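Local coordinates for choline binding protein PCPA (Streptococcus pneumoniae, PDB 4CP6) that probably attaches to choline on the pneumococcal surface and presents a leucine-rich-repeat domain that is studied as a vaccine antigen, at residues A51-G55 and K56-I60; T74-S78 and Q79-Y83; Y93-S96 and S97-I100; K105-K109 and K110-G114; R134-F138 and S139-E143. All coordinates share one frame; numbering follows the deposited sequence.

Interaction 1. Residues A51-G55 and K56-I60; sequences AGQDG and KPFTI
The Gln-53 amide meets the Phe-58 ring across a surface turn. The two planes stand 83° apart. Gln-53 NE2 approaches obliquely and lies 3.9 Å from Phe-58 CD1. Phe-49, earlier in the chain, meets the Phe-58 ring edge-to-face. The Gln-53 chain runs extended past CG, which carries the amide back to the ring. Gln-53 OE1 is held by the backbone N of Glu-50.

Gln-53 to Lys-56 form a type II beta turn. It is closed by Lys-56 N bonding to Gln-53 O at 3.3 Å, with the donor above the carbonyl plane. The Lys-56 side chain folds back over the turn. Its bend at the last torsion (chi4 68°) drops Lys-56 NZ onto Gly-52 O at 2.9 Å. A water accepts from Lys-56 NZ and donates to Asp-54 O at 2.7 Å, so the ammonium is tied to two points of the loop. Both links are with backbone oxygens and lie at the surface.

Asp-54 OD1 receives the backbone N of Tyr-94. The turn leads into strand 57-59, an outermost strand of a parallel sheet. Strand 97-100 runs beside it, and Thr-59 packs on Thr-99.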
loop_
_atom_site.group_PDB
_atom_site.type_symbol
_atom_site.label_atom_id
_atom_site.label_comp_id
_atom_site.label_asym_id
_atom_site.label_seq_id
_atom_site.Cartn_x
_atom_site.Cartn_y
_atom_site.Cartn_z
ATOM N N ALA A 51 19.365 24.028 -20.573
ATOM C CA ALA A 51 20.273 24.100 -19.432
ATOM C C ALA A 51 19.847 25.170 -18.452
ATOM O O ALA A 51 19.853 24.928 -17.249
ATOM C CB ALA A 51 21.697 24.370 -19.913
ATOM N N GLY A 52 19.469 26.348 -18.969
ATOM C CA GLY A 52 19.076 27.485 -18.142
ATOM C C GLY A 52 17.817 27.267 -17.332
ATOM O O GLY A 52 17.590 27.997 -16.364
ATOM N N GLN A 53 16.997 26.269 -17.727
ATOM C CA GLN A 53 15.745 25.914 -17.028
ATOM C C GLN A 53 16.005 24.954 -15.878
ATOM O O GLN A 53 15.125 24.794 -15.024
ATOM C CB GLN A 53 14.748 25.295 -18.031
ATOM C CG GLN A 53 14.160 26.299 -19.027
ATOM C CD GLN A 53 13.228 25.686 -20.065
ATOM O OE1 GLN A 53 13.567 24.763 -20.846
ATOM N NE2 GLN A 53 12.035 26.253 -20.165
ATOM N N ASP A 54 17.182 24.312 -15.823
ATOM C CA ASP A 54 17.511 23.364 -14.750
ATOM C C ASP A 54 17.443 24.030 -13.377
ATOM O O ASP A 54 18.038 25.094 -13.179
ATOM C CB ASP A 54 18.932 22.815 -14.953
ATOM C CG ASP A 54 19.224 21.559 -14.157
ATOM O OD1 ASP A 54 18.298 20.728 -13.985
ATOM O OD2 ASP A 54 20.404 21.333 -13.821
ATOM N N GLY A 55 16.685 23.433 -12.444
ATOM C CA GLY A 55 16.586 23.931 -11.074
ATOM C C GLY A 55 15.904 25.276 -10.916
ATOM O O GLY A 55 16.083 25.944 -9.896
ATOM N N LYS A 56 15.058 25.655 -11.890
ATOM C CA LYS A 56 14.313 26.920 -11.838
ATOM C C LYS A 56 12.826 26.628 -12.050
ATOM O O LYS A 56 12.491 25.579 -12.604
ATOM C CB LYS A 56 14.829 27.894 -12.918
ATOM C CG LYS A 56 16.265 28.350 -12.670
ATOM C CD LYS A 56 16.660 29.551 -13.503
ATOM C CE LYS A 56 18.133 29.845 -13.314
ATOM N NZ LYS A 56 18.996 28.781 -13.909
ATOM N N PRO A 57 11.912 27.519 -11.610
ATOM C CA PRO A 57 10.479 27.257 -11.797
ATOM C C PRO A 57 10.060 27.244 -13.258
ATOM O O PRO A 57 10.606 27.979 -14.097
ATOM C CB PRO A 57 9.813 28.431 -11.064
ATOM C CG PRO A 57 10.844 28.899 -10.094
ATOM C CD PRO A 57 12.116 28.783 -10.875
ATOM N N PHE A 58 9.078 26.390 -13.579
ATOM C CA PHE A 58 8.564 26.289 -14.927
ATOM C C PHE A 58 7.040 26.283 -14.884
ATOM O O PHE A 58 6.460 25.690 -13.954
ATOM C CB PHE A 58 9.054 24.976 -15.565
ATOM C CG PHE A 58 8.453 24.663 -16.918
ATOM C CD1 PHE A 58 8.899 25.323 -18.061
ATOM C CD2 PHE A 58 7.465 23.686 -17.061
ATOM C CE1 PHE A 58 8.358 25.034 -19.314
ATOM C CE2 PHE A 58 6.918 23.406 -18.319
ATOM C CZ PHE A 58 7.381 24.066 -19.434
ATOM N N THR A 59 6.391 26.906 -15.862
ATOM C CA THR A 59 4.943 26.919 -15.992
ATOM C C THR A 59 4.530 26.197 -17.266
ATOM O O THR A 59 5.026 26.502 -18.353
ATOM C CB THR A 59 4.390 28.360 -15.956
ATOM O OG1 THR A 59 4.746 28.920 -14.699
ATOM C CG2 THR A 59 2.853 28.412 -16.102
ATOM N N ILE A 60 3.635 25.224 -17.142
ATOM C CA ILE A 60 3.139 24.518 -18.310
ATOM C C ILE A 60 2.297 25.489 -19.121
ATOM O O ILE A 60 1.381 26.121 -18.573
ATOM C CB ILE A 60 2.284 23.293 -17.914
ATOM C CG1 ILE A 60 3.129 22.281 -17.171
ATOM C CG2 ILE A 60 1.632 22.647 -19.158
ATOM C CD1 ILE A 60 2.275 21.090 -16.513
HETATM O O HOH W 1 12.666 26.141 -15.483
HETATM O O HOH W 2 19.238 26.766 -11.382
#

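Interaction 2. Residues T74-S78 and Q79-Y83; sequences TEVAS and QAFSY
This is a local, buried contact at a tight bend. Val-76 ends strand 69-76, and the chain then folds back so that Ala-80 and Phe-81 pack against it. Ala-77 to Ala-80 make a type II beta turn. It is closed by Ala-80 N bonding to Ala-77 O at 3.0 Å, with an N-H...O angle of 162°. Gln-79 takes the left-handed backbone conformation of the third turn position (phi 69°), although it is not glycine. Gln-79 CB consequently sits only 3.0 Å from Ser-78 O.

A type I turn follows from Gln-79 to Ser-82, closed by Ser-82 N on Gln-79 O. In one of the two conformers of Ser-82, its OG bonds to the same oxygen.

The apolar side is carried mainly by one methyl. CG1 stands opposite the Val-76 backbone N (chi1 172°). Val-76 CG1 reaches the edge of the Phe-81 ring near the ring plane, 3.8 Å from Phe-81 CD2. Val-76 CG1 also lies 4.0 Å from Ala-80 CB. Ala-77 CB adds a looser methyl pair, 4.3 Å from Ala-80 CB. Ser-78 OG bonds to Lys-109 O, in the turn after the neighbouring strand 106-107, and Gln-79 OE1 pairs with Tyr-84 OH.

The chemistry is therefore divided. Methyl and ring groups make the apolar side. Ala-77 O, Gln-79 O, Ser-78 OG and Gln-79 OE1 all have hydrogen-bond partners. This implies a bend that can be buried with those groups satisfied.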
loop_
_atom_site.group_PDB
_atom_site.type_symbol
_atom_site.label_atom_id
_atom_site.label_comp_id
_atom_site.label_asym_id
_atom_site.label_seq_id
_atom_site.Cartn_x
_atom_site.Cartn_y
_atom_site.Cartn_z
ATOM N N THR A 74 -5.382 20.876 -22.391
ATOM C CA THR A 74 -6.306 20.308 -21.399
ATOM C C THR A 74 -5.740 19.099 -20.665
ATOM O O THR A 74 -6.354 18.635 -19.693
ATOM C CB THR A 74 -7.620 19.939 -22.097
ATOM O OG1 THR A 74 -7.331 19.042 -23.161
ATOM C CG2 THR A 74 -8.356 21.173 -22.681
ATOM N N GLU A 75 -4.635 18.536 -21.155
ATOM C CA GLU A 75 -4.071 17.337 -20.535
ATOM C C GLU A 75 -2.577 17.346 -20.521
ATOM O O GLU A 75 -1.942 17.892 -21.435
ATOM C CB GLU A 75 -4.555 16.066 -21.268
ATOM C CG GLU A 75 -6.072 15.972 -21.369
ATOM C CD GLU A 75 -6.635 14.635 -21.785
ATOM O OE1 GLU A 75 -5.860 13.654 -21.832
ATOM O OE2 GLU A 75 -7.850 14.576 -22.085
ATOM N N VAL A 76 -1.994 16.722 -19.487
ATOM C CA VAL A 76 -0.569 16.437 -19.441
ATOM C C VAL A 76 -0.435 15.004 -19.975
ATOM O O VAL A 76 -0.994 14.062 -19.378
ATOM C CB VAL A 76 0.041 16.584 -18.038
ATOM C CG1 VAL A 76 1.480 16.089 -18.025
ATOM C CG2 VAL A 76 -0.035 18.043 -17.569
ATOM N N ALA A 77 0.275 14.835 -21.109
ATOM C CA ALA A 77 0.420 13.515 -21.704
ATOM C C ALA A 77 1.295 12.594 -20.859
ATOM O O ALA A 77 2.185 13.054 -20.137
ATOM C CB ALA A 77 1.027 13.641 -23.090
ATOM N N SER A 78 1.129 11.267 -21.035
ATOM C CA SER A 78 2.004 10.327 -20.371
ATOM C C SER A 78 3.467 10.678 -20.715
ATOM O O SER A 78 3.789 10.992 -21.881
ATOM C CB SER A 78 1.731 8.909 -20.846
ATOM O OG SER A 78 0.412 8.568 -20.467
ATOM N N GLN A 79 4.361 10.606 -19.713
ATOM C CA GLN A 79 5.797 10.878 -19.831
ATOM C C GLN A 79 6.141 12.340 -20.094
ATOM O O GLN A 79 7.321 12.658 -20.066
ATOM C CB GLN A 79 6.455 10.002 -20.943
ATOM C CG GLN A 79 6.068 8.512 -20.937
ATOM C CD GLN A 79 6.559 7.754 -19.729
ATOM O OE1 GLN A 79 7.484 8.177 -19.022
ATOM N NE2 GLN A 79 5.907 6.651 -19.421
ATOM N N ALA A 80 5.154 13.241 -20.297
ATOM C CA ALA A 80 5.512 14.616 -20.699
ATOM C C ALA A 80 6.484 15.310 -19.770
ATOM O O ALA A 80 7.443 15.948 -20.237
ATOM C CB ALA A 80 4.264 15.461 -20.881
ATOM N N PHE A 81 6.252 15.202 -18.457
ATOM C CA PHE A 81 7.139 15.830 -17.495
ATOM C C PHE A 81 7.824 14.785 -16.624
ATOM O O PHE A 81 8.118 15.002 -15.442
ATOM C CB PHE A 81 6.442 16.947 -16.716
ATOM C CG PHE A 81 5.995 18.031 -17.663
ATOM C CD1 PHE A 81 6.933 18.847 -18.316
ATOM C CD2 PHE A 81 4.655 18.215 -17.951
ATOM C CE1 PHE A 81 6.527 19.825 -19.221
ATOM C CE2 PHE A 81 4.250 19.187 -18.878
ATOM C CZ PHE A 81 5.190 19.985 -19.512
ATOM N N SER A 82 8.100 13.629 -17.232
ATOM C CA SER A 82 8.825 12.615 -16.504
ATOM C C SER A 82 10.317 12.936 -16.515
ATOM O O SER A 82 10.824 13.605 -17.444
ATOM C CB SER A 82 8.587 11.232 -17.092
ATOM O OG SER A 82 9.063 11.217 -18.421
ATOM N N TYR A 83 11.007 12.451 -15.514
ATOM C CA TYR A 83 12.439 12.622 -15.405
ATOM C C TYR A 83 13.016 11.247 -15.497
ATOM O O TYR A 83 12.664 10.355 -14.704
ATOM C CB TYR A 83 12.859 13.317 -14.091
ATOM C CG TYR A 83 14.358 13.250 -13.899
ATOM C CD1 TYR A 83 15.199 14.182 -14.511
ATOM C CD2 TYR A 83 14.952 12.130 -13.311
ATOM C CE1 TYR A 83 16.588 14.072 -14.418
ATOM C CE2 TYR A 83 16.341 11.969 -13.287
ATOM C CZ TYR A 83 17.155 12.949 -13.833
ATOM O OH TYR A 83 18.529 12.805 -13.772
#

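Interaction 3. Residues Y93-S96 and S97-I100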
loop_
_atom_site.group_PDB
_atom_site.type_symbol
_atom_site.label_atom_id
_atom_site.label_comp_id
_atom_site.label_asym_id
_atom_site.label_seq_id
_atom_site.Cartn_x
_atom_site.Cartn_y
_atom_site.Cartn_z
ATOM N N TYR A 93 18.280 18.044 -17.661
ATOM C CA TYR A 93 17.780 19.259 -17.025
ATOM C C TYR A 93 16.338 19.125 -16.592
ATOM O O TYR A 93 15.549 18.473 -17.270
ATOM C CB TYR A 93 17.933 20.450 -17.973
ATOM C CG TYR A 93 19.340 20.554 -18.517
ATOM C CD1 TYR A 93 20.426 20.697 -17.660
ATOM C CD2 TYR A 93 19.581 20.513 -19.887
ATOM C CE1 TYR A 93 21.727 20.799 -18.154
ATOM C CE2 TYR A 93 20.878 20.597 -20.389
ATOM C CZ TYR A 93 21.940 20.762 -19.521
ATOM O OH TYR A 93 23.214 20.850 -20.042
ATOM N N TYR A 94 15.983 19.736 -15.463
ATOM C CA TYR A 94 14.609 19.601 -14.992
ATOM C C TYR A 94 14.305 20.757 -14.050
ATOM O O TYR A 94 15.157 21.134 -13.260
ATOM C CB TYR A 94 14.418 18.228 -14.272
ATOM C CG TYR A 94 12.963 17.844 -14.169
ATOM C CD1 TYR A 94 12.179 18.296 -13.109
ATOM C CD2 TYR A 94 12.350 17.070 -15.158
ATOM C CE1 TYR A 94 10.807 18.040 -13.069
ATOM C CE2 TYR A 94 10.990 16.758 -15.095
ATOM C CZ TYR A 94 10.227 17.231 -14.032
ATOM O OH TYR A 94 8.886 16.942 -13.941
ATOM N N PRO A 95 13.087 21.326 -14.118
ATOM C CA PRO A 95 12.750 22.457 -13.248
ATOM C C PRO A 95 12.681 22.124 -11.763
ATOM O O PRO A 95 12.502 20.974 -11.375
ATOM C CB PRO A 95 11.381 22.925 -13.761
ATOM C CG PRO A 95 10.869 21.872 -14.623
ATOM C CD PRO A 95 12.015 21.028 -15.080
ATOM N N SER A 96 12.773 23.164 -10.918
ATOM C CA SER A 96 12.689 22.965 -9.461
ATOM C C SER A 96 11.228 22.909 -8.977
ATOM O O SER A 96 10.950 22.413 -7.878
ATOM C CB SER A 96 13.385 24.125 -8.775
ATOM O OG SER A 96 12.835 25.344 -9.243
ATOM N N SER A 97 10.316 23.474 -9.755
ATOM C CA SER A 97 8.882 23.491 -9.447
ATOM C C SER A 97 8.141 23.608 -10.751
ATOM O O SER A 97 8.706 24.109 -11.734
ATOM C CB SER A 97 8.519 24.660 -8.528
ATOM O OG SER A 97 8.590 25.897 -9.223
ATOM N N ILE A 98 6.896 23.131 -10.799
ATOM C CA ILE A 98 6.095 23.212 -11.999
ATOM C C ILE A 98 4.753 23.773 -11.610
ATOM O O ILE A 98 4.155 23.292 -10.627
ATOM C CB ILE A 98 5.960 21.862 -12.764
ATOM C CG1 ILE A 98 7.354 21.373 -13.276
ATOM C CG2 ILE A 98 4.944 22.001 -13.919
ATOM C CD1 ILE A 98 7.375 19.957 -13.858
ATOM N N THR A 99 4.287 24.787 -12.352
ATOM C CA THR A 99 2.979 25.397 -12.163
ATOM C C THR A 99 2.039 24.860 -13.227
ATOM O O THR A 99 2.385 24.838 -14.422
ATOM C CB THR A 99 3.092 26.921 -12.177
ATOM O OG1 THR A 99 3.836 27.321 -11.030
ATOM C CG2 THR A 99 1.730 27.616 -12.175
ATOM N N ILE A 100 0.851 24.382 -12.785
ATOM C CA ILE A 100 -0.142 23.799 -13.659
ATOM C C ILE A 100 -1.254 24.809 -13.880
ATOM O O ILE A 100 -1.880 25.234 -12.907
ATOM C CB ILE A 100 -0.676 22.499 -13.017
ATOM C CG1 ILE A 100 0.504 21.507 -12.793
ATOM C CG2 ILE A 100 -1.807 21.897 -13.847
ATOM C CD1 ILE A 100 0.122 20.076 -12.302
#
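Ser-97 and Ile-98 turn back on the loop before them, and with Ser-96 they carry most of this contact. Ser-97 is buried. Ser-97 CB lies 3.4 Å from Ser-96 O, and Ser-97 O is 3.6 Å from Pro-95 CB. The backbone N of Ser-97 is enclosed with no hydrogen-bond partner in the model. Ser-96 OG comes within 3.2 Å of Ser-97 N, but the angle is too poor for a bond. The same Ser-96 OG makes a weak hydrogen bond to Gly-55 O.

Here the chain enters strand 97-100, a member of the parallel sheet on one side of the leucine-rich-repeat solenoid. Strands 57-59 and 119-122 run on its two sides.

Ile-98 touches with the end of its chain. Ile-98 CD1 lies 3.4 Å from Tyr-94 OH and 3.9 Å from Tyr-94 CZ, at an oblique position on the ring. The two side chains run at about a right angle. Ile-98 CG1 also sits 3.8 Å from Pro-95 CG. CG1 lies opposite the Ile-98 carbonyl carbon (chi1 -63°), and this turns the chain back over the preceding loop. Pro-95 CD in turn rests on one face of the Tyr-94 ring, toward its rim. Tyr-94 OH bonds to Phe-81 O and to Ser-115 OG.

Interaction 4. Residues K105-K109 and K110-G114; sequences KKIQK and KGFHG
Ile-107 meets the rim of the Phe-112 ring with two branches. Ile-107 CG2 meets the edge in the ring plane, 3.8 Å from Phe-112 CD1. The other branch ends at Ile-107 CD1, which lies off the plane, 3.9 Å from Phe-112 CE1. The first torsion of Ile-107 (chi1 -67°) places CG2 opposite the backbone N and CG1 opposite the carbonyl carbon. This splits the two branches round the CD1-CE1 rim, one in the plane and one to one side of it. Phe-112 has its own CG opposite the carbonyl carbon, and its side chain meets Ile-107 at about a right angle. Gly-111 adds its bare CA, with Gly-111 CA 4.2 Å from Ile-107 CG2.

Between these residues the chain makes a type II beta turn from Gln-108 to Gly-111, just after the short strand 106-107. The strand belongs to the parallel ladder of the leucine-rich-repeat solenoid, between strands 69-76 and 130-131. Gly-111 N closes the turn on Gln-108 O at 3.0 Å, from above the carbonyl plane.

The ends of both lysine chains lead off from the turn. Lys-109 holds CG between its backbone N and carbonyl carbon (chi1 54°), then runs straight. Lys-110 has a left-handed backbone (phi 58°), which brings Lys-110 CB to 3.1 Å from Lys-109 O. Its extended chain packs on Gln-79 and Arg-134. The Phe-112 ring also packs on Val-76, Ile-98 and Ile-100.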
loop_
_atom_site.group_PDB
_atom_site.type_symbol
_atom_site.label_atom_id
_atom_site.label_comp_id
_atom_site.label_asym_id
_atom_site.label_seq_id
_atom_site.Cartn_x
_atom_site.Cartn_y
_atom_site.Cartn_z
ATOM N N LYS A 105 -7.229 19.453 -17.242
ATOM C CA LYS A 105 -8.299 18.645 -16.668
ATOM C C LYS A 105 -7.834 17.226 -16.310
ATOM O O LYS A 105 -8.479 16.573 -15.500
ATOM C CB LYS A 105 -9.480 18.564 -17.641
ATOM C CG LYS A 105 -10.754 18.074 -16.938
ATOM C CD LYS A 105 -12.001 18.347 -17.763
ATOM C CE LYS A 105 -13.227 17.760 -17.105
ATOM N NZ LYS A 105 -14.490 18.292 -17.692
ATOM N N LYS A 106 -6.774 16.720 -16.948
ATOM C CA LYS A 106 -6.306 15.367 -16.684
ATOM C C LYS A 106 -4.812 15.316 -16.746
ATOM O O LYS A 106 -4.213 15.923 -17.636
ATOM C CB LYS A 106 -6.896 14.400 -17.722
ATOM C CG LYS A 106 -6.530 12.938 -17.480
ATOM C CD LYS A 106 -7.549 11.964 -18.040
ATOM C CE LYS A 106 -7.516 11.873 -19.542
ATOM N NZ LYS A 106 -8.311 10.720 -20.054
ATOM N N ILE A 107 -4.204 14.571 -15.845
ATOM C CA ILE A 107 -2.789 14.212 -15.865
ATOM C C ILE A 107 -2.793 12.730 -16.210
ATOM O O ILE A 107 -3.312 11.904 -15.443
ATOM C CB ILE A 107 -2.050 14.516 -14.552
ATOM C CG1 ILE A 107 -1.977 16.053 -14.330
ATOM C CG2 ILE A 107 -0.631 13.892 -14.626
ATOM C CD1 ILE A 107 -1.569 16.486 -12.878
ATOM N N GLN A 108 -2.327 12.391 -17.400
ATOM C CA GLN A 108 -2.282 11.011 -17.872
ATOM C C GLN A 108 -1.276 10.173 -17.076
ATOM O O GLN A 108 -0.452 10.703 -16.317
ATOM C CB GLN A 108 -1.935 10.975 -19.365
ATOM C CG GLN A 108 -3.062 11.539 -20.234
ATOM C CD GLN A 108 -2.688 11.688 -21.689
ATOM O OE1 GLN A 108 -3.310 12.487 -22.448
ATOM N NE2 GLN A 108 -1.679 10.955 -22.112
ATOM N N LYS A 109 -1.327 8.847 -17.277
ATOM C CA LYS A 109 -0.440 7.942 -16.541
ATOM C C LYS A 109 1.014 8.344 -16.710
ATOM O O LYS A 109 1.435 8.697 -17.822
ATOM C CB LYS A 109 -0.623 6.467 -16.955
ATOM C CG LYS A 109 -0.500 6.197 -18.433
ATOM C CD LYS A 109 -0.856 4.746 -18.753
ATOM C CE LYS A 109 -0.520 4.470 -20.194
ATOM N NZ LYS A 109 -0.538 3.014 -20.498
ATOM N N LYS A 110 1.772 8.352 -15.613
ATOM C CA LYS A 110 3.201 8.691 -15.658
ATOM C C LYS A 110 3.465 10.083 -16.232
ATOM O O LYS A 110 4.583 10.349 -16.699
ATOM C CB LYS A 110 3.978 7.595 -16.419
ATOM C CG LYS A 110 4.007 6.298 -15.607
ATOM C CD LYS A 110 4.914 5.252 -16.163
ATOM C CE LYS A 110 5.031 4.170 -15.116
ATOM N NZ LYS A 110 6.056 3.157 -15.520
ATOM N N GLY A 111 2.500 11.009 -16.116
ATOM C CA GLY A 111 2.743 12.360 -16.643
ATOM C C GLY A 111 3.926 13.051 -15.993
ATOM O O GLY A 111 4.590 13.867 -16.647
ATOM N N PHE A 112 4.217 12.752 -14.709
ATOM C CA PHE A 112 5.308 13.352 -13.942
ATOM C C PHE A 112 6.149 12.262 -13.284
ATOM O O PHE A 112 6.718 12.471 -12.210
ATOM C CB PHE A 112 4.758 14.319 -12.878
ATOM C CG PHE A 112 4.060 15.544 -13.423
ATOM C CD1 PHE A 112 2.725 15.496 -13.807
ATOM C CD2 PHE A 112 4.724 16.763 -13.500
ATOM C CE1 PHE A 112 2.061 16.647 -14.244
ATOM C CE2 PHE A 112 4.081 17.894 -13.976
ATOM C CZ PHE A 112 2.759 17.836 -14.355
ATOM N N HIS A 113 6.282 11.084 -13.947
ATOM C CA HIS A 113 7.062 10.010 -13.353
ATOM C C HIS A 113 8.467 10.521 -12.967
ATOM O O HIS A 113 9.137 11.122 -13.822
ATOM C CB HIS A 113 7.200 8.808 -14.313
ATOM C CG HIS A 113 8.318 7.913 -13.899
ATOM N ND1 HIS A 113 8.124 6.903 -12.991
ATOM C CD2 HIS A 113 9.644 7.992 -14.184
ATOM C CE1 HIS A 113 9.327 6.389 -12.753
ATOM N NE2 HIS A 113 10.260 7.005 -13.473
ATOM N N GLY A 114 8.932 10.201 -11.770
ATOM C CA GLY A 114 10.271 10.556 -11.317
ATOM C C GLY A 114 10.563 12.037 -11.242
ATOM O O GLY A 114 11.730 12.421 -11.059
#

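Interaction 5. Residues R134-F138 and S139-E143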
loop_
_atom_site.group_PDB
_atom_site.type_symbol
_atom_site.label_atom_id
_atom_site.label_comp_id
_atom_site.label_asym_id
_atom_site.label_seq_id
_atom_site.Cartn_x
_atom_site.Cartn_y
_atom_site.Cartn_z
ATOM N N ARG A 134 0.210 6.216 -11.519
ATOM C CA ARG A 134 1.653 6.495 -11.450
ATOM C C ARG A 134 2.040 7.882 -11.951
ATOM O O ARG A 134 3.182 8.085 -12.405
ATOM C CB ARG A 134 2.453 5.371 -12.164
ATOM C CG ARG A 134 2.289 4.047 -11.442
ATOM C CD ARG A 134 3.120 2.921 -12.040
ATOM N NE ARG A 134 3.024 1.702 -11.219
ATOM C CZ ARG A 134 3.775 1.467 -10.134
ATOM N NH1 ARG A 134 4.712 2.342 -9.755
ATOM N NH2 ARG A 134 3.607 0.347 -9.431
ATOM N N ALA A 135 1.121 8.851 -11.864
ATOM C CA ALA A 135 1.467 10.182 -12.372
ATOM C C ALA A 135 2.696 10.785 -11.712
ATOM O O ALA A 135 3.457 11.493 -12.393
ATOM C CB ALA A 135 0.292 11.116 -12.226
ATOM N N PHE A 136 2.914 10.513 -10.425
ATOM C CA PHE A 136 4.028 11.074 -9.670
ATOM C C PHE A 136 4.803 9.964 -8.990
ATOM O O PHE A 136 5.428 10.219 -7.954
ATOM C CB PHE A 136 3.507 12.080 -8.621
ATOM C CG PHE A 136 2.838 13.299 -9.202
ATOM C CD1 PHE A 136 3.584 14.414 -9.555
ATOM C CD2 PHE A 136 1.464 13.315 -9.452
ATOM C CE1 PHE A 136 2.970 15.552 -10.081
ATOM C CE2 PHE A 136 0.851 14.451 -9.996
ATOM C CZ PHE A 136 1.619 15.547 -10.327
ATOM N N ASP A 137 4.847 8.743 -9.577
ATOM C CA ASP A 137 5.597 7.716 -8.878
ATOM C C ASP A 137 7.100 8.016 -8.915
ATOM O O ASP A 137 7.608 8.593 -9.884
ATOM C CB ASP A 137 5.258 6.290 -9.328
ATOM C CG ASP A 137 5.690 5.903 -10.718
ATOM O OD1 ASP A 137 5.888 6.805 -11.555
ATOM O OD2 ASP A 137 5.828 4.681 -10.971
ATOM N N PHE A 138 7.806 7.678 -7.837
ATOM C CA PHE A 138 9.259 7.894 -7.704
ATOM C C PHE A 138 9.613 9.389 -7.786
ATOM O O PHE A 138 10.769 9.741 -8.049
ATOM C CB PHE A 138 10.045 7.066 -8.753
ATOM C CG PHE A 138 9.838 5.578 -8.570
ATOM C CD1 PHE A 138 10.602 4.859 -7.650
ATOM C CD2 PHE A 138 8.858 4.901 -9.290
ATOM C CE1 PHE A 138 10.412 3.488 -7.483
ATOM C CE2 PHE A 138 8.685 3.517 -9.137
ATOM C CZ PHE A 138 9.435 2.831 -8.213
ATOM N N SER A 139 8.638 10.283 -7.537
ATOM C CA SER A 139 8.933 11.703 -7.639
ATOM C C SER A 139 9.724 12.225 -6.427
ATOM O O SER A 139 9.780 11.576 -5.357
ATOM C CB SER A 139 7.660 12.518 -7.808
ATOM O OG SER A 139 7.045 12.744 -6.551
ATOM N N GLU A 140 10.310 13.424 -6.600
ATOM C CA GLU A 140 11.025 14.122 -5.521
ATOM C C GLU A 140 10.132 15.204 -4.895
ATOM O O GLU A 140 10.613 16.075 -4.172
ATOM C CB GLU A 140 12.304 14.756 -6.069
ATOM C CG GLU A 140 13.232 13.726 -6.691
ATOM C CD GLU A 140 14.629 14.207 -7.026
ATOM O OE1 GLU A 140 15.054 15.264 -6.506
ATOM O OE2 GLU A 140 15.308 13.503 -7.804
ATOM N N LEU A 141 8.807 15.117 -5.140
ATOM C CA LEU A 141 7.846 16.059 -4.605
ATOM C C LEU A 141 7.946 16.134 -3.082
ATOM O O LEU A 141 8.010 15.101 -2.426
ATOM C CB LEU A 141 6.451 15.541 -4.976
ATOM C CG LEU A 141 5.237 16.421 -4.833
ATOM C CD1 LEU A 141 5.396 17.717 -5.651
ATOM C CD2 LEU A 141 4.016 15.658 -5.373
ATOM N N GLU A 142 7.950 17.345 -2.544
ATOM C CA GLU A 142 7.980 17.522 -1.103
ATOM C C GLU A 142 6.665 17.989 -0.577
ATOM O O GLU A 142 6.329 17.654 0.550
ATOM C CB GLU A 142 9.108 18.470 -0.677
ATOM C CG GLU A 142 10.446 17.865 -1.071
ATOM C CD GLU A 142 11.662 18.667 -0.673
ATOM O OE1 GLU A 142 11.499 19.813 -0.201
ATOM O OE2 GLU A 142 12.786 18.152 -0.866
ATOM N N GLU A 143 5.947 18.808 -1.344
ATOM C CA GLU A 143 4.670 19.377 -0.921
ATOM C C GLU A 143 3.743 19.544 -2.104
ATOM O O GLU A 143 4.174 19.990 -3.176
ATOM C CB GLU A 143 4.891 20.797 -0.333
ATOM C CG GLU A 143 5.519 20.821 1.054
ATOM C CD GLU A 143 5.447 22.147 1.794
ATOM O OE1 GLU A 143 4.967 23.144 1.205
ATOM O OE2 GLU A 143 5.871 22.185 2.971
#
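Ser-139 packs its short side chain against the backbone of Phe-136. Ser-139 CB has Phe-136 O at 3.2 Å and Phe-138 C at 3.7 Å. The tip, OG, is turned between the residue's own N and carbonyl carbon (chi1 82°). From there Ser-139 OG accepts from Leu-141 N at 3.3 Å, in a fairly straight bond of 159°. This is an ST turn. Ser-139 OG also bonds to Ser-161 OG, and it lies 4.2 Å from Phe-136 CB.

The backbone is bent by two overlapping turns, a type I turn from Arg-134 to Asp-137 and a type II turn from Phe-136 to Ser-139. The second is closed by Ser-139 N on Phe-136 O at 3.2 Å. Both lie in the loop that links strand 130-131 to strand 143-146, inside a coil of the leucine-rich-repeat solenoid.

Phe-136 and Leu-141 face the interior, with Phe-136 CD1 4.4 Å from Leu-141 CD2, and both rest on Ile-120. The Phe-136 ring stacks on that of Phe-112. On the polar side, Arg-134 NH1 makes a salt bridge of 2.9 Å to Asp-137 OD2, which it meets on the anti side. The other oxygen, Asp-137 OD1, takes the bond from His-113 ND1.

Interaction 1 is a surface contact, held by a lysine, backbone carbonyls and water. Interactions 2, 3 and 5 are buried, and interaction 4 is partly so. Interactions 1 and 3 share one parallel sheet, through the neighbouring strands 57-59 and 97-100. Interactions 2 and 4 share another sheet, through strands 69-76 and 106-107, and their centres are 5 Å apart. Both join an aliphatic side chain to a ring edge beside a type II turn. Interaction 5 lies in a loop. An ST turn and a type II turn hold it, with a salt bridge inside residues 134-138. Its backbone meets interaction 4, where Phe-112 N is 2.7 Å from Ala-135 O. Interactions 1 and 2 meet where Ile-60 CD1 lies 3.6 Å from Phe-81 CE2.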